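Long-range contacts in exopolygalacturonase (Yersinia enterocolitica, PDB 2UVF), which hydrolyses the polygalacturonic acid of pectin in exo fashion, probably releasing digalacturonic acid from chain ends within the periplasm: residues 121-126 with 147-152; 157-162 with 177-182; 266-271 with 346-351; 424-429 with 451-456. All coordinates share one frame; numbering follows the deposited sequence.

Contact 1: residues 121-126 with 147-152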
loop_
_atom_site.group_PDB
_atom_site.type_symbol
_atom_site.label_atom_id
_atom_site.label_comp_id
_atom_site.label_asym_id
_atom_site.label_seq_id
_atom_site.Cartn_x
_atom_site.Cartn_y
_atom_site.Cartn_z
ATOM N N LYS A 121 -11.657 -21.018 19.743
ATOM C CA LYS A 121 -12.647 -22.018 19.326
ATOM C C LYS A 121 -13.747 -21.363 18.496
ATOM O O LYS A 121 -14.013 -20.163 18.669
ATOM C CB LYS A 121 -13.245 -22.710 20.551
ATOM C CG LYS A 121 -12.309 -23.718 21.234
ATOM C CD LYS A 121 -12.360 -23.577 22.763
ATOM C CE LYS A 121 -13.787 -23.289 23.273
ATOM N NZ LYS A 121 -13.834 -23.101 24.751
ATOM N N PRO A 122 -14.389 -22.142 17.591
ATOM C CA PRO A 122 -15.394 -21.607 16.660
ATOM C C PRO A 122 -16.585 -20.973 17.369
ATOM O O PRO A 122 -17.126 -21.569 18.295
ATOM C CB PRO A 122 -15.858 -22.850 15.886
ATOM C CG PRO A 122 -14.767 -23.831 16.032
ATOM C CD PRO A 122 -14.189 -23.590 17.394
ATOM N N GLU A 123 -16.963 -19.765 16.959
ATOM C CA GLU A 123 -18.247 -19.159 17.358
ATOM C C GLU A 123 -18.319 -18.605 18.797
ATOM O O GLU A 123 -19.410 -18.351 19.315
ATOM C CB GLU A 123 -19.371 -20.175 17.135
ATOM C CG GLU A 123 -20.571 -19.648 16.379
ATOM C CD GLU A 123 -21.184 -20.710 15.486
ATOM O OE1 GLU A 123 -20.593 -21.815 15.371
ATOM O OE2 GLU A 123 -22.246 -20.430 14.892
ATOM N N THR A 124 -17.160 -18.395 19.423
ATOM C CA THR A 124 -17.070 -18.000 20.838
ATOM C C THR A 124 -16.779 -16.504 21.013
ATOM O O THR A 124 -15.949 -15.938 20.298
ATOM C CB THR A 124 -15.964 -18.832 21.564
ATOM O OG1 THR A 124 -16.158 -20.228 21.306
ATOM C CG2 THR A 124 -15.958 -18.581 23.078
ATOM N N SER A 125 -17.472 -15.868 21.956
ATOM C CA SER A 125 -17.186 -14.479 22.336
ATOM C C SER A 125 -15.971 -14.395 23.268
ATOM O O SER A 125 -15.781 -15.270 24.123
ATOM C CB SER A 125 -18.389 -13.844 23.031
ATOM O OG SER A 125 -19.246 -13.204 22.108
ATOM N N TYR A 126 -15.162 -13.345 23.086
ATOM C CA TYR A 126 -13.999 -13.066 23.936
ATOM C C TYR A 126 -13.914 -11.567 24.168
ATOM O O TYR A 126 -14.175 -10.780 23.250
ATOM C CB TYR A 126 -12.700 -13.543 23.286
ATOM C CG TYR A 126 -12.638 -15.020 22.981
ATOM C CD1 TYR A 126 -12.246 -15.932 23.960
ATOM C CD2 TYR A 126 -12.951 -15.512 21.706
ATOM C CE1 TYR A 126 -12.185 -17.304 23.689
ATOM C CE2 TYR A 126 -12.892 -16.889 21.425
ATOM C CZ TYR A 126 -12.508 -17.774 22.424
ATOM O OH TYR A 126 -12.432 -19.133 22.181
ATOM N N THR A 147 -15.591 -6.762 22.963
ATOM C CA THR A 147 -15.988 -8.152 22.817
ATOM C C THR A 147 -15.972 -8.444 21.326
ATOM O O THR A 147 -16.425 -7.617 20.517
ATOM C CB THR A 147 -17.412 -8.388 23.357
ATOM O OG1 THR A 147 -17.698 -7.420 24.379
ATOM C CG2 THR A 147 -17.578 -9.814 23.903
ATOM N N ALA A 148 -15.435 -9.607 20.961
ATOM C CA ALA A 148 -15.425 -10.038 19.574
ATOM C C ALA A 148 -15.627 -11.542 19.472
ATOM O O ALA A 148 -15.041 -12.326 20.230
ATOM C CB ALA A 148 -14.139 -9.614 18.884
ATOM N N LYS A 149 -16.460 -11.936 18.515
ATOM C CA LYS A 149 -16.808 -13.332 18.331
ATOM C C LYS A 149 -16.121 -13.916 17.100
ATOM O O LYS A 149 -16.170 -13.334 16.013
ATOM C CB LYS A 149 -18.337 -13.480 18.229
ATOM C CG LYS A 149 -18.872 -14.888 18.500
ATOM C CD LYS A 149 -20.384 -14.890 18.675
ATOM C CE LYS A 149 -21.127 -14.899 17.337
ATOM N NZ LYS A 149 -21.248 -16.274 16.763
ATOM N N THR A 150 -15.488 -15.071 17.283
ATOM C CA THR A 150 -14.990 -15.874 16.167
ATOM C C THR A 150 -16.141 -16.263 15.223
ATOM O O THR A 150 -17.321 -16.077 15.549
ATOM C CB THR A 150 -14.246 -17.153 16.656
ATOM O OG1 THR A 150 -15.040 -17.855 17.625
ATOM C CG2 THR A 150 -12.885 -16.793 17.267
ATOM N N SER A 151 -15.790 -16.777 14.050
ATOM C CA SER A 151 -16.775 -17.232 13.083
ATOM C C SER A 151 -16.983 -18.746 13.229
ATOM O O SER A 151 -16.214 -19.421 13.920
ATOM C CB SER A 151 -16.325 -16.864 11.664
ATOM O OG SER A 151 -15.251 -17.686 11.222
ATOM N N ALA A 152 -18.031 -19.272 12.600
ATOM C CA ALA A 152 -18.230 -20.721 12.533
ATOM C C ALA A 152 -17.253 -21.347 11.548
ATOM O O ALA A 152 -16.891 -20.731 10.541
ATOM C CB ALA A 152 -19.665 -21.049 12.134
#
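Thr150 puts its OG1 among the backbone atoms of the turn made by residues 121-124 and lays its CG2 at the edge of the Tyr126 ring. OG1 gives a hydrogen bond to Lys121 O at 2.7 Å, lying in the carbonyl plane, and accepts one from Thr124 N at 2.8 Å. A chi1 of 49° sets OG1 between its own backbone N and carbonyl carbon, where it meets the turn, and brings Thr150 CG2 to 4.2 Å from Tyr126 CE2. Threonine suits this buried place because one branch serves polar backbone atoms and the other an aromatic edge. The turn is a type II beta turn, with Pro122 and Glu123 at its middle positions; proline fits the first of these well. It leads into strand 125-134, which pairs antiparallel with strand 146-149 at the border of a four-stranded sheet in the fibronectin type III domain. Tyr126 and Ala148 form a hydrogen-bonded pair, with Ala148 N to Tyr126 O at 2.9 Å, while Ser125 and Lys149 form the non-hydrogen-bonded pair beside it. On the exposed side, Lys149 lies alongside Glu123, its NZ 3.5 Å from Glu123 CG but 4.7 Å from OE2, so any attraction of charge acts at longer range. Tyr126 OH accepts from Lys121 N at 3.2 Å, tying the ring back to the start of the turn, and Ile53 and Leu120 pack against Tyr126 and Thr150.

Contact 2: residues 157-162 with 177-182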
loop_
_atom_site.group_PDB
_atom_site.type_symbol
_atom_site.label_atom_id
_atom_site.label_comp_id
_atom_site.label_asym_id
_atom_site.label_seq_id
_atom_site.Cartn_x
_atom_site.Cartn_y
_atom_site.Cartn_z
ATOM N N VAL A 157 -13.683 -25.850 0.549
ATOM C CA VAL A 157 -13.796 -26.234 -0.857
ATOM C C VAL A 157 -12.379 -26.293 -1.414
ATOM O O VAL A 157 -11.683 -25.280 -1.458
ATOM C CB VAL A 157 -14.635 -25.216 -1.684
ATOM C CG1 VAL A 157 -14.716 -25.637 -3.140
ATOM C CG2 VAL A 157 -16.034 -25.017 -1.094
ATOM N N ASN A 158 -11.947 -27.474 -1.835
ATOM C CA ASN A 158 -10.594 -27.649 -2.349
ATOM C C ASN A 158 -10.640 -27.673 -3.876
ATOM O O ASN A 158 -11.444 -28.394 -4.454
ATOM C CB ASN A 158 -9.981 -28.927 -1.758
ATOM C CG ASN A 158 -8.559 -29.198 -2.245
ATOM O OD1 ASN A 158 -8.152 -28.766 -3.328
ATOM N ND2 ASN A 158 -7.802 -29.944 -1.444
ATOM N N VAL A 159 -9.801 -26.865 -4.525
ATOM C CA VAL A 159 -9.829 -26.741 -5.996
ATOM C C VAL A 159 -9.397 -28.026 -6.709
ATOM O O VAL A 159 -9.630 -28.180 -7.916
ATOM C CB VAL A 159 -9.003 -25.512 -6.555
ATOM C CG1 VAL A 159 -9.517 -24.192 -5.992
ATOM C CG2 VAL A 159 -7.496 -25.676 -6.328
ATOM N N ARG A 160 -8.762 -28.932 -5.962
ATOM C CA ARG A 160 -8.325 -30.225 -6.504
ATOM C C ARG A 160 -9.509 -31.162 -6.749
ATOM O O ARG A 160 -9.453 -32.012 -7.633
ATOM C CB ARG A 160 -7.284 -30.887 -5.601
ATOM C CG ARG A 160 -5.908 -30.252 -5.702
ATOM C CD ARG A 160 -4.841 -31.085 -5.018
ATOM N NE ARG A 160 -4.382 -32.189 -5.863
ATOM C CZ ARG A 160 -3.378 -32.111 -6.742
ATOM N NH1 ARG A 160 -2.704 -30.976 -6.910
ATOM N NH2 ARG A 160 -3.041 -33.180 -7.458
ATOM N N ASP A 161 -10.582 -30.972 -5.979
ATOM C CA ASP A 161 -11.828 -31.715 -6.144
ATOM C C ASP A 161 -12.591 -31.314 -7.411
ATOM O O ASP A 161 -13.576 -31.966 -7.783
ATOM C CB ASP A 161 -12.715 -31.549 -4.898
ATOM C CG ASP A 161 -12.062 -32.104 -3.637
ATOM O OD1 ASP A 161 -11.082 -32.869 -3.749
ATOM O OD2 ASP A 161 -12.524 -31.775 -2.530
ATOM N N PHE A 162 -12.127 -30.251 -8.075
ATOM C CA PHE A 162 -12.708 -29.797 -9.340
ATOM C C PHE A 162 -11.734 -29.943 -10.501
ATOM O O PHE A 162 -11.943 -29.361 -11.567
ATOM C CB PHE A 162 -13.204 -28.355 -9.233
ATOM C CG PHE A 162 -14.323 -28.175 -8.256
ATOM C CD1 PHE A 162 -15.637 -28.038 -8.702
ATOM C CD2 PHE A 162 -14.070 -28.158 -6.881
ATOM C CE1 PHE A 162 -16.676 -27.874 -7.791
ATOM C CE2 PHE A 162 -15.100 -27.997 -5.968
ATOM C CZ PHE A 162 -16.403 -27.862 -6.422
ATOM N N GLN A 177 -12.300 -21.821 -11.088
ATOM C CA GLN A 177 -13.575 -21.116 -11.260
ATOM C C GLN A 177 -14.754 -21.976 -10.835
ATOM O O GLN A 177 -15.659 -21.492 -10.165
ATOM C CB GLN A 177 -13.758 -20.676 -12.710
ATOM C CG GLN A 177 -14.774 -19.581 -12.872
ATOM C CD GLN A 177 -14.265 -18.266 -12.345
ATOM O OE1 GLN A 177 -14.732 -17.778 -11.310
ATOM N NE2 GLN A 177 -13.284 -17.691 -13.044
ATOM N N GLN A 178 -14.725 -23.251 -11.228
ATOM C CA GLN A 178 -15.717 -24.248 -10.826
ATOM C C GLN A 178 -15.833 -24.272 -9.300
ATOM O O GLN A 178 -16.949 -24.228 -8.756
ATOM C CB GLN A 178 -15.308 -25.630 -11.355
ATOM C CG GLN A 178 -16.360 -26.367 -12.160
ATOM C CD GLN A 178 -15.802 -26.887 -13.480
ATOM O OE1 GLN A 178 -16.000 -26.267 -14.527
ATOM N NE2 GLN A 178 -15.082 -28.013 -13.433
ATOM N N ALA A 179 -14.677 -24.308 -8.623
ATOM C CA ALA A 179 -14.616 -24.323 -7.152
ATOM C C ALA A 179 -15.198 -23.068 -6.500
ATOM O O ALA A 179 -15.932 -23.171 -5.518
ATOM C CB ALA A 179 -13.183 -24.583 -6.661
ATOM N N ILE A 180 -14.872 -21.891 -7.043
ATOM C CA ILE A 180 -15.453 -20.625 -6.559
ATOM C C ILE A 180 -16.954 -20.565 -6.851
ATOM O O ILE A 180 -17.728 -20.077 -6.026
ATOM C CB ILE A 180 -14.756 -19.365 -7.159
ATOM C CG1 ILE A 180 -13.268 -19.320 -6.783
ATOM C CG2 ILE A 180 -15.452 -18.089 -6.687
ATOM C CD1 ILE A 180 -12.415 -18.485 -7.733
ATOM N N ASP A 181 -17.356 -21.053 -8.026
ATOM C CA ASP A 181 -18.772 -21.078 -8.415
ATOM C C ASP A 181 -19.592 -21.935 -7.446
ATOM O O ASP A 181 -20.639 -21.503 -6.963
ATOM C CB ASP A 181 -18.945 -21.573 -9.857
ATOM C CG ASP A 181 -18.575 -20.527 -10.893
ATOM O OD1 ASP A 181 -18.683 -19.315 -10.604
ATOM O OD2 ASP A 181 -18.182 -20.923 -12.015
ATOM N N SER A 182 -19.087 -23.131 -7.142
ATOM C CA SER A 182 -19.752 -24.071 -6.232
ATOM C C SER A 182 -19.577 -23.680 -4.768
ATOM O O SER A 182 -19.311 -24.538 -3.919
ATOM C CB SER A 182 -19.214 -25.489 -6.449
ATOM O OG SER A 182 -18.068 -25.736 -5.648
#
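The ring of Phe162 lies with one face on Ala179, near the end of helix 173-181: Ala179 CA sits 3.8 Å from the ring centroid and only 7° off its normal, a CH-pi contact. At the ring's edge, in its plane, is the backbone oxygen of Asn158 from the same segment. Gln178 approaches obliquely, its CB 3.6 Å from Phe162 CD1, and its amide plane is turned 52° from the ring. Phenylalanine suits this place because a broad flat group can lie close on helix backbone where a small residue such as Ala179 raises no obstacle. With chi1 at -64°, CG stands beside the backbone N of Phe162 and the ring is directed at the helix. The methyl of Ala179 also serves the neighbouring valines: its CB lies 3.7 Å from Val159 CG1 and 4.0 Å from Val157 CG1. Val157 CG1 in addition touches Ala179 O at 3.6 Å. Val189 of strand 187-191 touches both Val159 and Ala179, adding a second strand to the apolar cluster. The bend that brings Phe162 round begins with an Asx turn, in which Asn158 OD1 accepts from Arg160 N at 2.7 Å; asparagine is well suited to such a turn because its short side chain can reach the backbone two residues on. Strand 156-158, helix 173-181 and strand 187-191 follow one another, the two strands parallel, and the helix covers the N-terminal end of the right-handed beta-helix, as in pectate lyase-like proteins.

Contact 3: residues 266-271 with 346-351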
loop_
_atom_site.group_PDB
_atom_site.type_symbol
_atom_site.label_atom_id
_atom_site.label_comp_id
_atom_site.label_asym_id
_atom_site.label_seq_id
_atom_site.Cartn_x
_atom_site.Cartn_y
_atom_site.Cartn_z
ATOM N N SER A 266 -0.474 -18.229 3.495
ATOM C CA SER A 266 0.919 -17.882 3.266
ATOM C C SER A 266 1.433 -18.216 1.872
ATOM O O SER A 266 2.635 -18.117 1.620
ATOM C CB SER A 266 1.805 -18.527 4.333
ATOM O OG SER A 266 1.928 -19.917 4.123
ATOM N N GLY A 267 0.529 -18.593 0.965
ATOM C CA GLY A 267 0.887 -18.945 -0.411
ATOM C C GLY A 267 1.259 -17.738 -1.269
ATOM O O GLY A 267 1.171 -16.581 -0.815
ATOM N N VAL A 268 1.654 -18.019 -2.514
ATOM C CA VAL A 268 2.165 -17.027 -3.459
ATOM C C VAL A 268 1.163 -16.791 -4.601
ATOM O O VAL A 268 0.506 -17.733 -5.078
ATOM C CB VAL A 268 3.541 -17.486 -4.022
ATOM C CG1 VAL A 268 4.027 -16.610 -5.196
ATOM C CG2 VAL A 268 4.590 -17.554 -2.900
ATOM N N ILE A 269 1.024 -15.528 -5.002
ATOM C CA ILE A 269 0.331 -15.173 -6.243
ATOM C C ILE A 269 1.355 -14.584 -7.196
ATOM O O ILE A 269 1.927 -13.514 -6.933
ATOM C CB ILE A 269 -0.826 -14.162 -6.046
ATOM C CG1 ILE A 269 -1.749 -14.598 -4.892
ATOM C CG2 ILE A 269 -1.599 -14.024 -7.361
ATOM C CD1 ILE A 269 -2.734 -13.535 -4.393
ATOM N N ASP A 270 1.569 -15.296 -8.300
ATOM C CA ASP A 270 2.594 -14.971 -9.264
ATOM C C ASP A 270 1.948 -14.584 -10.604
ATOM O O ASP A 270 1.249 -15.378 -11.202
ATOM C CB ASP A 270 3.568 -16.144 -9.414
ATOM C CG ASP A 270 4.773 -15.787 -10.232
ATOM O OD1 ASP A 270 4.716 -14.816 -11.004
ATOM O OD2 ASP A 270 5.788 -16.481 -10.124
ATOM N N GLY A 271 2.176 -13.347 -11.045
ATOM C CA GLY A 271 1.472 -12.803 -12.210
ATOM C C GLY A 271 1.990 -13.205 -13.581
ATOM O O GLY A 271 1.287 -13.027 -14.579
ATOM N N GLY A 346 -1.396 -12.493 4.693
ATOM C CA GLY A 346 -0.373 -13.557 4.599
ATOM C C GLY A 346 0.310 -13.828 3.269
ATOM O O GLY A 346 1.444 -14.357 3.231
ATOM N N PHE A 347 -0.370 -13.503 2.172
ATOM C CA PHE A 347 0.109 -13.961 0.874
ATOM C C PHE A 347 1.266 -13.154 0.341
ATOM O O PHE A 347 1.449 -11.999 0.718
ATOM C CB PHE A 347 -1.019 -14.161 -0.181
ATOM C CG PHE A 347 -1.891 -12.953 -0.446
ATOM C CD1 PHE A 347 -1.504 -11.981 -1.378
ATOM C CD2 PHE A 347 -3.138 -12.830 0.164
ATOM C CE1 PHE A 347 -2.318 -10.885 -1.655
ATOM C CE2 PHE A 347 -3.968 -11.731 -0.107
ATOM C CZ PHE A 347 -3.553 -10.757 -1.031
ATOM N N THR A 348 2.053 -13.798 -0.520
ATOM C CA THR A 348 3.162 -13.170 -1.233
ATOM C C THR A 348 2.719 -12.814 -2.657
ATOM O O THR A 348 1.977 -13.586 -3.306
ATOM C CB THR A 348 4.404 -14.099 -1.201
ATOM O OG1 THR A 348 4.818 -14.224 0.162
ATOM C CG2 THR A 348 5.578 -13.550 -1.992
ATOM N N VAL A 349 3.140 -11.639 -3.119
ATOM C CA VAL A 349 2.867 -11.164 -4.475
ATOM C C VAL A 349 4.177 -11.128 -5.239
ATOM O O VAL A 349 5.163 -10.503 -4.803
ATOM C CB VAL A 349 2.210 -9.737 -4.507
ATOM C CG1 VAL A 349 2.091 -9.198 -5.965
ATOM C CG2 VAL A 349 0.853 -9.770 -3.920
ATOM N N ARG A 350 4.190 -11.782 -6.391
ATOM C CA ARG A 350 5.351 -11.753 -7.255
ATOM C C ARG A 350 4.977 -11.388 -8.672
ATOM O O ARG A 350 3.876 -11.660 -9.081
ATOM C CB ARG A 350 6.025 -13.111 -7.226
ATOM C CG ARG A 350 6.746 -13.336 -5.906
ATOM C CD ARG A 350 7.464 -14.631 -5.861
ATOM N NE ARG A 350 8.219 -14.682 -4.628
ATOM C CZ ARG A 350 8.822 -15.760 -4.160
ATOM N NH1 ARG A 350 8.773 -16.897 -4.838
ATOM N NH2 ARG A 350 9.494 -15.677 -3.022
ATOM N N ASN A 351 5.885 -10.728 -9.390
ATOM C CA ASN A 351 5.866 -10.696 -10.856
ATOM C C ASN A 351 4.536 -10.266 -11.548
ATOM O O ASN A 351 4.020 -11.015 -12.385
ATOM C CB ASN A 351 6.276 -12.090 -11.366
ATOM C CG ASN A 351 6.915 -12.060 -12.745
ATOM O OD1 ASN A 351 7.324 -13.096 -13.264
ATOM N ND2 ASN A 351 7.035 -10.884 -13.326
HETATM O O HOH W 1 3.547 -15.549 1.963
#
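Ile269 CD1 lies over one face of the Phe347 ring, 4.0 Å from the centroid and 27° off the normal, and 3.6 Å from Phe347 CD1. Phe347 can offer that face because its CG stands between backbone N and carbonyl carbon (chi1 56°). Val268 and Thr348 lie side by side on one face of the sheet, Val268 CG2 3.9 Å from Thr348 CB; such branched residues favour extended strands. Val268 CG1 also touches the extended aliphatic chain of Arg350, whose NE is bonded farther out to Gln373. Backbone bonds keep the pairs in step: Ile269 N to Thr348 O, nearly straight at 2.7 Å, and Arg350 N to Ile269 O at 2.9 Å. This is parallel pairing between successive coils of the right-handed beta-helix of family 28, with strands 215-219 and 371-373 flanking the pair. Where the strands begin, a water bridges the two segments, donating to Ser266 O and Gly346 O and accepting from Thr348 OG1 at 2.6 Å. Gly346, with positive phi, is a natural glycine position. At the other end Asp270 OD1 accepts from Asn272 N; the Asp270 side chain is about 4 Å from a bound nickel ion, beyond bonding distance.

Contact 4: residues 424-429 with 451-456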
loop_
_atom_site.group_PDB
_atom_site.type_symbol
_atom_site.label_atom_id
_atom_site.label_comp_id
_atom_site.label_asym_id
_atom_site.label_seq_id
_atom_site.Cartn_x
_atom_site.Cartn_y
_atom_site.Cartn_z
ATOM N N ALA A 424 -7.289 6.421 5.381
ATOM C CA ALA A 424 -6.244 5.382 5.264
ATOM C C ALA A 424 -5.374 5.311 6.528
ATOM O O ALA A 424 -4.967 6.318 7.064
ATOM C CB ALA A 424 -5.388 5.648 4.061
ATOM N N TRP A 425 -5.074 4.118 6.998
ATOM C CA TRP A 425 -4.233 4.022 8.180
ATOM C C TRP A 425 -3.112 3.038 7.877
ATOM O O TRP A 425 -3.335 1.863 7.617
ATOM C CB TRP A 425 -5.102 3.702 9.401
ATOM C CG TRP A 425 -4.453 3.625 10.743
ATOM C CD1 TRP A 425 -3.304 4.230 11.165
ATOM C CD2 TRP A 425 -4.949 2.879 11.854
ATOM N NE1 TRP A 425 -3.039 3.888 12.482
ATOM C CE2 TRP A 425 -4.048 3.071 12.930
ATOM C CE3 TRP A 425 -6.079 2.066 12.050
ATOM C CZ2 TRP A 425 -4.246 2.483 14.180
ATOM C CZ3 TRP A 425 -6.274 1.479 13.299
ATOM C CH2 TRP A 425 -5.361 1.696 14.350
ATOM N N LEU A 426 -1.898 3.554 7.813
ATOM C CA LEU A 426 -0.778 2.723 7.337
ATOM C C LEU A 426 0.248 2.602 8.451
ATOM O O LEU A 426 0.953 3.549 8.728
ATOM C CB LEU A 426 -0.150 3.324 6.058
ATOM C CG LEU A 426 -1.008 3.693 4.818
ATOM C CD1 LEU A 426 -2.027 2.602 4.454
ATOM C CD2 LEU A 426 -1.702 5.033 4.985
ATOM N N PHE A 427 0.309 1.437 9.100
ATOM C CA PHE A 427 1.153 1.263 10.281
ATOM C C PHE A 427 1.896 -0.082 10.344
ATOM O O PHE A 427 1.455 -1.061 9.774
ATOM C CB PHE A 427 0.353 1.547 11.580
ATOM C CG PHE A 427 -0.810 0.596 11.832
ATOM C CD1 PHE A 427 -0.650 -0.514 12.664
ATOM C CD2 PHE A 427 -2.067 0.830 11.269
ATOM C CE1 PHE A 427 -1.715 -1.400 12.928
ATOM C CE2 PHE A 427 -3.146 -0.048 11.509
ATOM C CZ PHE A 427 -2.968 -1.162 12.339
ATOM N N ASN A 428 3.020 -0.105 11.057
ATOM C CA ASN A 428 3.814 -1.321 11.283
ATOM C C ASN A 428 4.235 -2.051 9.999
ATOM O O ASN A 428 4.248 -3.287 9.942
ATOM C CB ASN A 428 3.105 -2.279 12.265
ATOM C CG ASN A 428 2.830 -1.638 13.627
ATOM O OD1 ASN A 428 3.428 -0.608 13.987
ATOM N ND2 ASN A 428 1.937 -2.249 14.391
ATOM N N ASN A 429 4.564 -1.274 8.971
ATOM C CA ASN A 429 5.026 -1.834 7.687
ATOM C C ASN A 429 6.485 -1.636 7.573
ATOM O O ASN A 429 7.053 -0.692 8.175
ATOM C CB ASN A 429 4.331 -1.162 6.487
ATOM C CG ASN A 429 2.843 -1.324 6.538
ATOM O OD1 ASN A 429 2.359 -2.409 6.344
ATOM N ND2 ASN A 429 2.107 -0.243 6.844
ATOM N N ILE A 451 -5.432 10.633 5.699
ATOM C CA ILE A 451 -4.398 9.603 5.555
ATOM C C ILE A 451 -3.435 9.687 6.746
ATOM O O ILE A 451 -2.835 10.736 6.985
ATOM C CB ILE A 451 -3.566 9.800 4.223
ATOM C CG1 ILE A 451 -4.450 10.034 2.969
ATOM C CG2 ILE A 451 -2.572 8.671 4.001
ATOM C CD1 ILE A 451 -5.465 8.904 2.608
ATOM N N LEU A 452 -3.281 8.580 7.479
ATOM C CA LEU A 452 -2.311 8.502 8.599
ATOM C C LEU A 452 -1.271 7.368 8.468
ATOM O O LEU A 452 -1.603 6.188 8.568
ATOM C CB LEU A 452 -3.030 8.460 9.977
ATOM C CG LEU A 452 -2.157 8.293 11.239
ATOM C CD1 LEU A 452 -1.142 9.424 11.398
ATOM C CD2 LEU A 452 -2.983 8.143 12.504
ATOM N N ALA A 453 -0.009 7.743 8.257
ATOM C CA ALA A 453 1.094 6.780 8.137
ATOM C C ALA A 453 2.055 6.871 9.353
ATOM O O ALA A 453 2.882 7.785 9.451
ATOM C CB ALA A 453 1.846 6.987 6.802
ATOM N N GLU A 454 1.935 5.914 10.274
ATOM C CA GLU A 454 2.698 5.958 11.531
ATOM C C GLU A 454 3.346 4.637 11.843
ATOM O O GLU A 454 2.813 3.590 11.531
ATOM C CB GLU A 454 1.805 6.377 12.712
ATOM C CG GLU A 454 0.517 5.552 12.863
ATOM C CD GLU A 454 -0.266 5.920 14.098
ATOM O OE1 GLU A 454 0.190 6.825 14.833
ATOM O OE2 GLU A 454 -1.339 5.311 14.332
ATOM N N ASN A 455 4.494 4.708 12.498
ATOM C CA ASN A 455 5.137 3.542 13.109
ATOM C C ASN A 455 5.540 2.538 12.034
ATOM O O ASN A 455 5.268 1.335 12.142
ATOM C CB ASN A 455 4.264 2.922 14.229
ATOM C CG ASN A 455 4.160 3.816 15.481
ATOM O OD1 ASN A 455 3.076 4.305 15.848
ATOM N ND2 ASN A 455 5.276 4.009 16.149
ATOM N N ASN A 456 6.209 3.076 11.007
ATOM C CA ASN A 456 6.667 2.351 9.850
ATOM C C ASN A 456 8.179 2.537 9.772
ATOM O O ASN A 456 8.737 3.521 10.267
ATOM C CB ASN A 456 6.031 2.878 8.527
ATOM C CG ASN A 456 4.512 2.721 8.465
ATOM O OD1 ASN A 456 3.985 1.625 8.294
ATOM N ND2 ASN A 456 3.807 3.829 8.564
#
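Two neighbouring coils of the family 28 beta-helix meet here through parallel strands and the residues beyond them. The axes of 424-427 and 451-454 are 4.7 Å apart and nearly parallel. Leu426 N bonds to Leu452 O at 2.8 Å. Leu426, Ala424, Ile451 and Ala453 turn their side chains to the face also packed by Phe407; Ala424 CB meets Ile451 CD1 at 3.6 Å, small beside branched, which suits a tightly filled interior. On the other face Trp425 NE1 donates to Glu454 OE2 at 2.9 Å. The oxygen is met on its anti side, and the ring and carboxylate planes stand 49° apart. Glu454 reaches it with an extended chain, CG between its backbone N and carbonyl carbon (chi1 52°). One face of the indole is covered by Phe427 CE2. Past the strands, Asn429 and Asn456 lie side by side with amide planes only 8° apart, a hydrogen-bonded pair from successive coils, like the rows of asparagines known in parallel beta-helices. Asn456 OD1 accepts from Asn429 ND2 at 3.0 Å and from Asn429 N, the two donors coming from opposite faces of its plane, while Asn456 ND2 donates to Leu426 O at 2.9 Å. Asn429 ND2 carries on to Val393 O in the preceding coil. Asparagine fits because a single amide both accepts and donates at a buried turn. Glu454, also bonded to Gln113 and salt-bridged to Arg483, is buried yet well supplied with donors, which would probably favour its charged form.

The contacts follow one another along the chain, each closing before the next opens. Contact 1 belongs to the N-terminal fibronectin type III domain; contacts 2, 3 and 4 lie in the beta-helix that follows. Contact 2 sits at its N-terminal end, where strand 156-158 comes next in the chain after strand 146-149 of contact 1, although their centres are about 27 Å apart. Contacts 3 and 4, both within the family 28 range, join coils farther on, their centres about 22 Å apart; about 36 Å separates the centres of contacts 2 and 4. No two contacts touch. The side chains of Val349 and Ile451 are each about 13 Å from bound galacturonic acid, so neither contact lines the sugar pocket.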